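Local coordinates for protein aminotransferase, class I (Staphylococcus aureus, PDB 2O1B) that probably transfers amino groups between aspartate and 2-oxoglutarate, using pyridoxal-5'-phosphate as cofactor, at residues T61-G64 with I65-H68; D67-Q70 with K71-I75; V95-Y98 with Q99-Y102; A293-Y296 with A297-Y301; D302-L305 with E306-N310. All blocks are in the same frame, centred on the assembly; numbering follows the deposited sequence.

Contact 1. Residues T61-G64 with I65-H68; sequences TPQG and IIDH
Gln63 NE2 gives an N-H to Asp67 OD2 at 2.7 Å, one helical turn further on. The amide meets the syn side of the carboxylate, 27° out of its plane, and the two flat groups are turned 49° against each other. Gln63 reaches its partner because CG leaves anti to the backbone N (chi1 -172°) and the chain then bends at chi2, which folds the amide forward along the helix. A glutamine suits this solvent-facing position: it is long enough to span the turn and donates to an acid without needing a charge. The backbone adds Asp67 N to Gln63 O at 2.8 Å, so side chain and backbone link the same two residues.

At the start of the helix Pro62 occupies the N-cap, where no N-H is called for. Its O receives two weak bonds, from Ile65 N at 3.1 Å and from Ile66 N at 3.3 Å. The Pro62 ring and Ile65 lie side by side, and Pro62 CD is 3.8 Å from Ile65 CD1. On the buried flank Ile66 CD1 lies 3.6 Å from Thr61 CB, the two side chains crossing at about a right angle, while Thr61 OG1 turns to Asn256 O. Gln79 of the second subunit packs on Thr61 and Ile66. This is the first turn of an amphipathic helix at the dimer interface, with a proline at the N-cap position and an i/i+4 amide-carboxylate pair.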
# COMPACT_ATOMS: atom_id res chain seq x y z
N THR A 61 2.37 -21.23 6.94
CA THR A 61 0.96 -20.89 7.00
C THR A 61 0.13 -22.17 7.15
O THR A 61 0.34 -23.14 6.42
CB THR A 61 0.50 -20.15 5.72
OG1 THR A 61 1.47 -19.15 5.35
CG2 THR A 61 -0.88 -19.48 5.95
N PRO A 62 -0.81 -22.18 8.12
CA PRO A 62 -1.62 -23.40 8.26
C PRO A 62 -2.25 -23.83 6.93
O PRO A 62 -2.72 -22.98 6.17
CB PRO A 62 -2.69 -22.98 9.27
CG PRO A 62 -2.03 -21.93 10.10
CD PRO A 62 -1.17 -21.16 9.12
N GLN A 63 -2.26 -25.12 6.63
CA GLN A 63 -2.69 -25.62 5.32
C GLN A 63 -4.12 -25.18 4.95
O GLN A 63 -4.40 -24.87 3.79
CB GLN A 63 -2.55 -27.14 5.22
CG GLN A 63 -2.81 -27.71 3.81
CD GLN A 63 -1.82 -27.16 2.77
OE1 GLN A 63 -0.64 -26.95 3.07
NE2 GLN A 63 -2.30 -26.94 1.55
N GLY A 64 -5.00 -25.11 5.95
CA GLY A 64 -6.37 -24.68 5.74
C GLY A 64 -6.51 -23.28 5.16
O GLY A 64 -7.39 -23.04 4.33
N ILE A 65 -5.65 -22.35 5.59
CA ILE A 65 -5.65 -20.98 5.06
C ILE A 65 -5.17 -20.99 3.62
O ILE A 65 -5.79 -20.36 2.74
CB ILE A 65 -4.78 -20.03 5.93
CG1 ILE A 65 -5.39 -19.93 7.34
CG2 ILE A 65 -4.65 -18.65 5.29
CD1 ILE A 65 -4.45 -19.38 8.42
N ILE A 66 -4.07 -21.71 3.38
CA ILE A 66 -3.56 -21.95 2.03
C ILE A 66 -4.61 -22.54 1.09
O ILE A 66 -4.81 -22.01 -0.00
CB ILE A 66 -2.27 -22.83 2.05
CG1 ILE A 66 -1.16 -22.17 2.88
CG2 ILE A 66 -1.76 -23.08 0.63
CD1 ILE A 66 -0.80 -20.74 2.42
N ASP A 67 -5.28 -23.62 1.50
CA ASP A 67 -6.33 -24.26 0.65
C ASP A 67 -7.44 -23.29 0.26
O ASP A 67 -7.90 -23.29 -0.88
CB ASP A 67 -6.98 -25.46 1.34
CG ASP A 67 -6.00 -26.53 1.71
OD1 ASP A 67 -6.30 -27.31 2.66
OD2 ASP A 67 -4.92 -26.61 1.07
N HIS A 68 -7.89 -22.49 1.22
CA HIS A 68 -8.93 -21.51 0.95
C HIS A 68 -8.49 -20.34 0.08
O HIS A 68 -9.29 -19.82 -0.71
CB HIS A 68 -9.61 -21.05 2.24
CG HIS A 68 -10.74 -21.94 2.64
ND1 HIS A 68 -12.06 -21.57 2.49
CD2 HIS A 68 -10.75 -23.22 3.09
CE1 HIS A 68 -12.84 -22.57 2.87
NE2 HIS A 68 -12.07 -23.59 3.23

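Contact 2. Residues D67-Q70 with K71-I75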
# COMPACT_ATOMS: atom_id res chain seq x y z
N ASP A 67 -5.28 -23.62 1.50
CA ASP A 67 -6.33 -24.26 0.65
C ASP A 67 -7.44 -23.29 0.26
O ASP A 67 -7.90 -23.29 -0.88
CB ASP A 67 -6.98 -25.46 1.34
CG ASP A 67 -6.00 -26.53 1.71
OD1 ASP A 67 -6.30 -27.31 2.66
OD2 ASP A 67 -4.92 -26.61 1.07
N HIS A 68 -7.89 -22.49 1.22
CA HIS A 68 -8.93 -21.51 0.95
C HIS A 68 -8.49 -20.34 0.08
O HIS A 68 -9.29 -19.82 -0.71
CB HIS A 68 -9.61 -21.05 2.24
CG HIS A 68 -10.74 -21.94 2.64
ND1 HIS A 68 -12.06 -21.57 2.49
CD2 HIS A 68 -10.75 -23.22 3.09
CE1 HIS A 68 -12.84 -22.57 2.87
NE2 HIS A 68 -12.07 -23.59 3.23
N PHE A 69 -7.24 -19.92 0.20
CA PHE A 69 -6.67 -18.94 -0.73
C PHE A 69 -6.65 -19.52 -2.16
O PHE A 69 -7.13 -18.89 -3.10
CB PHE A 69 -5.26 -18.54 -0.27
CG PHE A 69 -4.81 -17.16 -0.73
CD1 PHE A 69 -4.04 -16.37 0.11
CD2 PHE A 69 -5.14 -16.66 -1.98
CE1 PHE A 69 -3.60 -15.12 -0.28
CE2 PHE A 69 -4.71 -15.41 -2.40
CZ PHE A 69 -3.94 -14.64 -1.55
N GLN A 70 -6.12 -20.73 -2.32
CA GLN A 70 -6.09 -21.40 -3.61
C GLN A 70 -7.46 -21.41 -4.28
O GLN A 70 -7.58 -21.13 -5.48
CB GLN A 70 -5.53 -22.83 -3.47
CG GLN A 70 -4.03 -22.82 -3.15
CD GLN A 70 -3.41 -24.18 -2.90
OE1 GLN A 70 -2.20 -24.35 -3.07
NE2 GLN A 70 -4.22 -25.15 -2.46
N LYS A 71 -8.49 -21.72 -3.50
CA LYS A 71 -9.86 -21.77 -4.00
C LYS A 71 -10.40 -20.39 -4.34
O LYS A 71 -11.06 -20.23 -5.37
CB LYS A 71 -10.78 -22.49 -3.01
CG LYS A 71 -10.52 -23.98 -2.98
CD LYS A 71 -11.60 -24.75 -2.24
CE LYS A 71 -11.46 -26.25 -2.48
NZ LYS A 71 -11.89 -26.67 -3.86
N ALA A 72 -10.10 -19.41 -3.49
CA ALA A 72 -10.51 -18.01 -3.68
C ALA A 72 -9.99 -17.37 -4.96
O ALA A 72 -10.50 -16.33 -5.38
CB ALA A 72 -10.11 -17.17 -2.47
N LEU A 73 -8.96 -17.95 -5.57
CA LEU A 73 -8.37 -17.36 -6.77
C LEU A 73 -9.26 -17.57 -7.99
O LEU A 73 -9.17 -16.83 -8.98
CB LEU A 73 -6.94 -17.88 -7.02
CG LEU A 73 -5.88 -17.39 -6.01
CD1 LEU A 73 -4.67 -18.34 -5.95
CD2 LEU A 73 -5.40 -15.97 -6.29
N THR A 74 -10.13 -18.58 -7.92
CA THR A 74 -10.98 -18.95 -9.04
C THR A 74 -12.33 -18.22 -9.02
O THR A 74 -13.16 -18.42 -9.91
CB THR A 74 -11.24 -20.49 -9.09
OG1 THR A 74 -11.92 -20.89 -7.90
CG2 THR A 74 -9.95 -21.26 -9.20
N ILE A 75 -12.53 -17.35 -8.02
CA ILE A 75 -13.80 -16.66 -7.81
C ILE A 75 -13.82 -15.34 -8.61
O ILE A 75 -12.98 -14.48 -8.40
CB ILE A 75 -14.06 -16.38 -6.31
CG1 ILE A 75 -14.02 -17.66 -5.45
CG2 ILE A 75 -15.38 -15.64 -6.11
CD1 ILE A 75 -14.73 -18.86 -6.03
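The Phe69 ring is met at its edge, near its plane, by Leu73 CD2, which lies 4.0 Å from Phe69 CE2. Around the ring, Ala289 and Ala293 of helix 288-300 and the loop residues Phe260 and Phe287 pack on Phe69, and Leu73 of the second subunit touches it as well. The pair is an i/i+4 contact in the last part of helix 63-72, on the side of an amphipathic helix that faces the dimer interface. With Phe69 CG swung anti to the backbone N (chi1 -154°), the ring stands out from the helix and leans slightly toward the following turn, where the branched end of Leu73 is placed to meet its rim. Large apolar groups suit both positions, since each is buried between its own subunit and the other one.

Ala72 shows the opposite choice: a lone methyl allows close packing against Ala289 and Asp292 of helix 288-300. Its CB also sits 3.3 Å from His68 O. The backbone here is regular at first, with Ala72 N bonded to His68 O at 2.9 Å and Lys71 N to Asp67 O at 3.1 Å. Then it slackens: Leu73 N makes only weak bonds, to Phe69 O at 3.2 Å and to Gln70 O at 3.5 Å. The chain bends away through a type I beta turn from Ala72 to Ile75. Thr74 ties this turn down, because Lys71 O takes two donors from that residue, Thr74 N at 3.2 Å and Thr74 OG1 at 2.8 Å, the hydroxyl lying in the carbonyl plane.

Contact 3. Residues V95-Y98 with Q99-Y102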
# COMPACT_ATOMS: atom_id res chain seq x y z
N VAL A 95 -14.93 -7.95 13.57
CA VAL A 95 -15.71 -7.63 14.77
C VAL A 95 -15.98 -8.86 15.62
O VAL A 95 -15.96 -8.79 16.85
CB VAL A 95 -17.03 -6.84 14.48
CG1 VAL A 95 -16.77 -5.62 13.61
CG2 VAL A 95 -18.09 -7.73 13.85
N ASP A 96 -16.24 -10.00 14.95
CA ASP A 96 -16.44 -11.29 15.62
C ASP A 96 -15.21 -11.72 16.41
O ASP A 96 -15.32 -12.19 17.54
CB ASP A 96 -16.77 -12.39 14.61
CG ASP A 96 -18.19 -12.27 14.02
OD1 ASP A 96 -18.99 -11.41 14.45
OD2 ASP A 96 -18.49 -13.07 13.11
N PHE A 97 -14.04 -11.58 15.78
CA PHE A 97 -12.76 -11.88 16.42
C PHE A 97 -12.60 -11.03 17.68
O PHE A 97 -12.44 -11.56 18.78
CB PHE A 97 -11.62 -11.65 15.42
CG PHE A 97 -10.24 -11.93 15.96
CD1 PHE A 97 -9.74 -13.23 16.00
CD2 PHE A 97 -9.42 -10.88 16.35
CE1 PHE A 97 -8.44 -13.48 16.48
CE2 PHE A 97 -8.12 -11.13 16.83
CZ PHE A 97 -7.64 -12.44 16.88
N TYR A 98 -12.68 -9.71 17.53
CA TYR A 98 -12.57 -8.83 18.68
C TYR A 98 -13.59 -9.09 19.80
O TYR A 98 -13.25 -9.00 20.98
CB TYR A 98 -12.52 -7.36 18.27
CG TYR A 98 -11.10 -6.86 18.31
CD1 TYR A 98 -10.15 -7.32 17.40
CD2 TYR A 98 -10.69 -5.97 19.30
CE1 TYR A 98 -8.82 -6.89 17.46
CE2 TYR A 98 -9.37 -5.52 19.36
CZ TYR A 98 -8.44 -5.99 18.44
OH TYR A 98 -7.14 -5.55 18.52
N GLN A 99 -14.81 -9.46 19.42
CA GLN A 99 -15.84 -9.80 20.40
C GLN A 99 -15.47 -11.03 21.22
O GLN A 99 -15.46 -10.98 22.45
CB GLN A 99 -17.21 -9.99 19.72
CG GLN A 99 -18.35 -10.25 20.71
CD GLN A 99 -18.58 -9.09 21.66
OE1 GLN A 99 -18.82 -7.96 21.23
NE2 GLN A 99 -18.50 -9.36 22.95
N ARG A 100 -15.18 -12.16 20.56
CA ARG A 100 -14.87 -13.37 21.32
C ARG A 100 -13.46 -13.35 21.93
O ARG A 100 -13.21 -14.03 22.92
CB ARG A 100 -15.15 -14.66 20.53
CG ARG A 100 -14.31 -14.83 19.30
CD ARG A 100 -14.54 -16.18 18.63
NE ARG A 100 -13.44 -16.42 17.70
CZ ARG A 100 -13.42 -16.04 16.42
NH1 ARG A 100 -14.47 -15.43 15.87
NH2 ARG A 100 -12.35 -16.29 15.68
N GLN A 101 -12.55 -12.57 21.35
CA GLN A 101 -11.19 -12.47 21.89
C GLN A 101 -11.11 -11.51 23.09
O GLN A 101 -10.56 -11.86 24.13
CB GLN A 101 -10.16 -12.09 20.81
CG GLN A 101 -9.82 -13.20 19.80
CD GLN A 101 -8.88 -14.26 20.35
OE1 GLN A 101 -8.27 -14.08 21.41
NE2 GLN A 101 -8.74 -15.37 19.62
N TYR A 102 -11.68 -10.31 22.93
CA TYR A 102 -11.48 -9.23 23.91
C TYR A 102 -12.77 -8.61 24.48
O TYR A 102 -12.70 -7.62 25.22
CB TYR A 102 -10.57 -8.15 23.31
CG TYR A 102 -9.28 -8.70 22.74
CD1 TYR A 102 -9.07 -8.76 21.36
CD2 TYR A 102 -8.27 -9.20 23.57
CE1 TYR A 102 -7.88 -9.29 20.83
CE2 TYR A 102 -7.08 -9.72 23.05
CZ TYR A 102 -6.90 -9.78 21.68
OH TYR A 102 -5.73 -10.32 21.16
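Gln101 lays its CG over the centre of the Phe97 ring, 3.6 Å from the centroid and 13° off the ring normal, in a CH-pi contact. The amide beyond is inclined 40° to the ring; OE1 is bonded to Lys231 NZ and NE2 weakly to Asp302 OD2, so the methylene covers the ring while both amide ends have polar partners. Arg100 meets the same ring at its edge, NH2 4.0 Å from Phe97 CD1, with the guanidinium standing almost perpendicular to the ring. Its CG lies between the backbone N and the carbonyl carbon (chi1 64°), and the chain extends from there to carry NE to a salt bridge with Asp302.

These are i/i+3 and i/i+4 contacts on helix 88-102 of the aminotransferase class I fold, whose inward side presses on helix 302-325 and strand 245-250. Toward that strand, Tyr102 points its edge at the face of Tyr98 in a tilted edge-to-face pair, centroids 5.0 Å apart, with Tyr102 CD1 3.8 Å from Tyr98 CE2. Tyrosine suits the buried position 98, where its OH finds Glu247 OE1. Gln101 N bonds to Phe97 O and Tyr102 N to Tyr98 O, each at 2.8 Å.

Contact 4. Residues A293-Y296 with A297-Y301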
# COMPACT_ATOMS: atom_id res chain seq x y z
N ALA A 293 -8.86 -15.54 2.44
CA ALA A 293 -7.88 -16.24 3.26
C ALA A 293 -7.80 -15.64 4.67
O ALA A 293 -7.72 -16.38 5.64
CB ALA A 293 -6.52 -16.20 2.59
N ALA A 294 -7.82 -14.31 4.75
CA ALA A 294 -7.85 -13.60 6.03
C ALA A 294 -9.10 -13.90 6.86
O ALA A 294 -9.02 -14.08 8.09
CB ALA A 294 -7.70 -12.11 5.79
N ILE A 295 -10.26 -13.96 6.19
CA ILE A 295 -11.53 -14.27 6.82
C ILE A 295 -11.43 -15.66 7.40
O ILE A 295 -11.78 -15.90 8.55
CB ILE A 295 -12.70 -14.25 5.78
CG1 ILE A 295 -13.07 -12.80 5.42
CG2 ILE A 295 -13.95 -15.01 6.31
CD1 ILE A 295 -13.77 -12.66 4.05
N TYR A 296 -10.92 -16.59 6.59
CA TYR A 296 -10.81 -17.97 7.02
C TYR A 296 -9.91 -18.07 8.25
O TYR A 296 -10.25 -18.77 9.19
CB TYR A 296 -10.29 -18.84 5.89
CG TYR A 296 -10.49 -20.30 6.16
CD1 TYR A 296 -9.46 -21.08 6.67
CD2 TYR A 296 -11.73 -20.89 5.94
CE1 TYR A 296 -9.65 -22.43 6.92
CE2 TYR A 296 -11.93 -22.23 6.19
CZ TYR A 296 -10.89 -22.99 6.68
OH TYR A 296 -11.10 -24.32 6.92
N ALA A 297 -8.80 -17.34 8.24
CA ALA A 297 -7.84 -17.38 9.34
C ALA A 297 -8.48 -16.92 10.65
O ALA A 297 -8.45 -17.64 11.65
CB ALA A 297 -6.61 -16.56 9.02
N LEU A 298 -9.06 -15.72 10.62
CA LEU A 298 -9.68 -15.12 11.79
C LEU A 298 -10.80 -15.95 12.36
O LEU A 298 -10.91 -16.09 13.58
CB LEU A 298 -10.20 -13.71 11.45
CG LEU A 298 -9.10 -12.68 11.19
CD1 LEU A 298 -9.66 -11.43 10.52
CD2 LEU A 298 -8.42 -12.34 12.50
N ASN A 299 -11.63 -16.51 11.48
CA ASN A 299 -12.77 -17.32 11.91
C ASN A 299 -12.40 -18.66 12.54
O ASN A 299 -13.12 -19.14 13.42
CB ASN A 299 -13.74 -17.56 10.75
CG ASN A 299 -14.55 -16.33 10.38
OD1 ASN A 299 -15.13 -16.27 9.29
ND2 ASN A 299 -14.60 -15.34 11.27
N HIS A 300 -11.31 -19.27 12.10
CA HIS A 300 -11.08 -20.68 12.46
C HIS A 300 -9.83 -20.99 13.27
O HIS A 300 -9.65 -22.14 13.68
CB HIS A 300 -11.10 -21.55 11.21
CG HIS A 300 -12.41 -21.55 10.49
ND1 HIS A 300 -12.62 -20.85 9.32
CD2 HIS A 300 -13.58 -22.17 10.77
CE1 HIS A 300 -13.86 -21.03 8.92
NE2 HIS A 300 -14.47 -21.82 9.78
N TYR A 301 -8.98 -20.00 13.52
CA TYR A 301 -7.66 -20.31 14.09
C TYR A 301 -7.32 -19.72 15.47
O TYR A 301 -6.17 -19.39 15.75
CB TYR A 301 -6.55 -20.04 13.07
CG TYR A 301 -6.58 -21.01 11.91
CD1 TYR A 301 -7.38 -20.77 10.79
CD2 TYR A 301 -5.83 -22.18 11.94
CE1 TYR A 301 -7.42 -21.67 9.72
CE2 TYR A 301 -5.85 -23.08 10.88
CZ TYR A 301 -6.64 -22.81 9.77
OH TYR A 301 -6.66 -23.70 8.73
O HOH W 1 -9.30 -25.97 8.73
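Tyr296 meets His300 and Tyr301, and His68 of helix 63-72 stacks on the ring face opposite His300. His300 ND1 lies over one face of the phenol ring, offset toward the rim and 3.5 Å from Tyr296 CE2; with the planes 41° apart, the two rings are inclined rather than stacked. The same ND1 donates to Tyr296 O at 3.2 Å, in the carbonyl plane and on a lone pair, while His300 N adds a weak bond to that oxygen. Histidine suits the place because its ring nitrogen can donate to the carbonyl of the preceding turn while the ring lies over the phenol. Tyr301 comes in from another direction, its CE1 3.7 Å from Tyr296 CE1, which sits at the edge of the Tyr301 ring. A water bonded to Tyr296 OH at 3.0 Å also reaches Tyr301 OH, weakly, at 3.5 Å. Tyr296 gets to these partners because its CG stands anti to the backbone N (chi1 -165°).

This is the closing turn of helix 288-300, sandwiched between helices 63-72 and 88-102; Tyr301 leaves the helical path and becomes the N-cap of helix 302-325. Ala297 faces helix 63-72, where its small methyl lets Ile65 pack close, and its N bonds to Ala293 O at 3.0 Å. Turned to helix 88-102 instead, Ile295 touches Ala89, and Asn299 touches Ala93. Ile295 and Asn299 run side by side, pointing the same way, with Ile295 CG2 3.4 Å from Asn299 OD1. The backbone joins the same two residues, Asn299 N to Ile295 O at 3.0 Å.

Contact 5. Residues D302-L305 with E306-N310; sequences DDFL and EEQSN
Phe304 CG leaves opposite the backbone N (chi1 177°), which leans the ring along the helix toward Gln308. Gln308 begins with CG beside its own backbone N, and the chain bends at chi2 (-82°), which lays CG and CD against the ring. The two meet with Gln308 CG 3.5 Å from Phe304 CE1 and Gln308 CD 3.7 Å from Phe304 CZ. Ring and amide planes are 31° apart, and the approach is oblique, neither squarely over the face nor at the edge. On another side Glu307 OE1 comes within 4.1 Å of Phe304 CD2, a looser contact of an extended, exposed acid.

Glutamine fits the buried position 308 because its methylene groups pack on the aromatic ring while its NE2 is held by the protein: it donates to Asn256 OD1 and Gly254 O, and weakly to Lys253 O. Leu305, on the inward side, packs its apolar side chain on Phe97 and Gln101 of helix 88-102. The backbone is regular alpha helix, Gln308 N to Phe304 O and Glu307 N to Asp303 O both at 2.9 Å. Ser309 N reaches Leu305 O at 3.2 Å, and its small side chain bonds through OG to Gly227 N.

These are the first turns of helix 302-325, the long helix that in fold-type I aminotransferases runs from the large domain toward the small one. Through Gln308 it touches the 253-256 loop, which carries Lys253 of the pyridoxal-5'-phosphate pocket.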
# COMPACT_ATOMS: atom_id res chain seq x y z
N ASP A 302 -8.33 -19.63 16.33
CA ASP A 302 -8.12 -19.21 17.72
C ASP A 302 -7.16 -20.15 18.46
O ASP A 302 -6.27 -19.70 19.18
CB ASP A 302 -9.46 -19.17 18.46
CG ASP A 302 -10.30 -17.95 18.12
OD1 ASP A 302 -11.40 -17.82 18.70
OD2 ASP A 302 -9.85 -17.13 17.30
N ASP A 303 -7.36 -21.46 18.30
CA ASP A 303 -6.51 -22.46 18.97
C ASP A 303 -5.06 -22.35 18.49
O ASP A 303 -4.12 -22.44 19.30
CB ASP A 303 -7.05 -23.88 18.74
CG ASP A 303 -8.41 -24.10 19.40
OD1 ASP A 303 -8.79 -23.32 20.30
OD2 ASP A 303 -9.10 -25.08 19.02
N PHE A 304 -4.88 -22.14 17.19
CA PHE A 304 -3.55 -22.01 16.63
C PHE A 304 -2.82 -20.81 17.22
O PHE A 304 -1.62 -20.90 17.47
CB PHE A 304 -3.60 -21.93 15.10
CG PHE A 304 -2.25 -21.73 14.46
CD1 PHE A 304 -1.80 -20.45 14.13
CD2 PHE A 304 -1.44 -22.83 14.17
CE1 PHE A 304 -0.57 -20.26 13.52
CE2 PHE A 304 -0.19 -22.65 13.56
CZ PHE A 304 0.25 -21.36 13.24
N LEU A 305 -3.53 -19.71 17.44
CA LEU A 305 -2.93 -18.52 18.07
C LEU A 305 -2.39 -18.87 19.46
O LEU A 305 -1.33 -18.39 19.87
CB LEU A 305 -3.95 -17.38 18.20
CG LEU A 305 -4.36 -16.60 16.95
CD1 LEU A 305 -5.27 -15.46 17.35
CD2 LEU A 305 -3.13 -16.06 16.23
N GLU A 306 -3.15 -19.71 20.17
CA GLU A 306 -2.76 -20.18 21.50
C GLU A 306 -1.51 -21.03 21.40
O GLU A 306 -0.56 -20.84 22.15
CB GLU A 306 -3.89 -20.98 22.14
CG GLU A 306 -3.64 -21.37 23.59
CD GLU A 306 -3.67 -20.17 24.51
OE1 GLU A 306 -2.60 -19.80 25.05
OE2 GLU A 306 -4.76 -19.56 24.66
N GLU A 307 -1.52 -21.97 20.45
CA GLU A 307 -0.37 -22.84 20.17
C GLU A 307 0.91 -22.04 19.93
O GLU A 307 1.95 -22.35 20.50
CB GLU A 307 -0.65 -23.72 18.95
CG GLU A 307 0.46 -24.71 18.63
CD GLU A 307 0.34 -25.32 17.25
OE1 GLU A 307 -0.77 -25.77 16.88
OE2 GLU A 307 1.37 -25.35 16.53
N GLN A 308 0.80 -21.02 19.08
CA GLN A 308 1.91 -20.12 18.76
C GLN A 308 2.49 -19.49 20.01
O GLN A 308 3.70 -19.48 20.20
CB GLN A 308 1.45 -19.00 17.83
CG GLN A 308 1.17 -19.43 16.39
CD GLN A 308 2.43 -19.50 15.55
OE1 GLN A 308 3.25 -20.40 15.73
NE2 GLN A 308 2.61 -18.53 14.64
N SER A 309 1.61 -18.95 20.86
CA SER A 309 2.04 -18.33 22.12
C SER A 309 2.77 -19.36 22.99
O SER A 309 3.83 -19.08 23.52
CB SER A 309 0.83 -17.76 22.86
OG SER A 309 1.23 -16.79 23.81
N ASN A 310 2.19 -20.55 23.12
CA ASN A 310 2.82 -21.57 23.94
C ASN A 310 4.20 -22.00 23.43
O ASN A 310 5.12 -22.18 24.22
CB ASN A 310 1.88 -22.76 24.13
CG ASN A 310 0.63 -22.39 24.92
OD1 ASN A 310 -0.44 -22.98 24.73
ND2 ASN A 310 0.76 -21.41 25.81

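All five contacts are local, within helices that pack together in the aminotransferase fold. Contacts 1 and 2 share helix 63-72, and both touch the second subunit. Contact 4 lies on the neighbouring helix 288-300: Tyr301 packs on Pro62, and Ala293 on Phe69. Its other flank meets contact 3, where Arg100 NH2 makes a weak hydrogen bond to Leu298 O; contact 5 touches contact 1 through Phe304 on Pro62. Phe69, Phe97, Ala297, Leu305 and Gln308 are buried, whereas Gln63, Lys71 and Glu307 are exposed. Contact 1 puts its amide-acid pair outside, contact 2 joins an apolar pair at the dimer interface to a polar helix end, contacts 3 and 4 are rich in aromatic rings, and contact 5 mixes a ring with a buried amide.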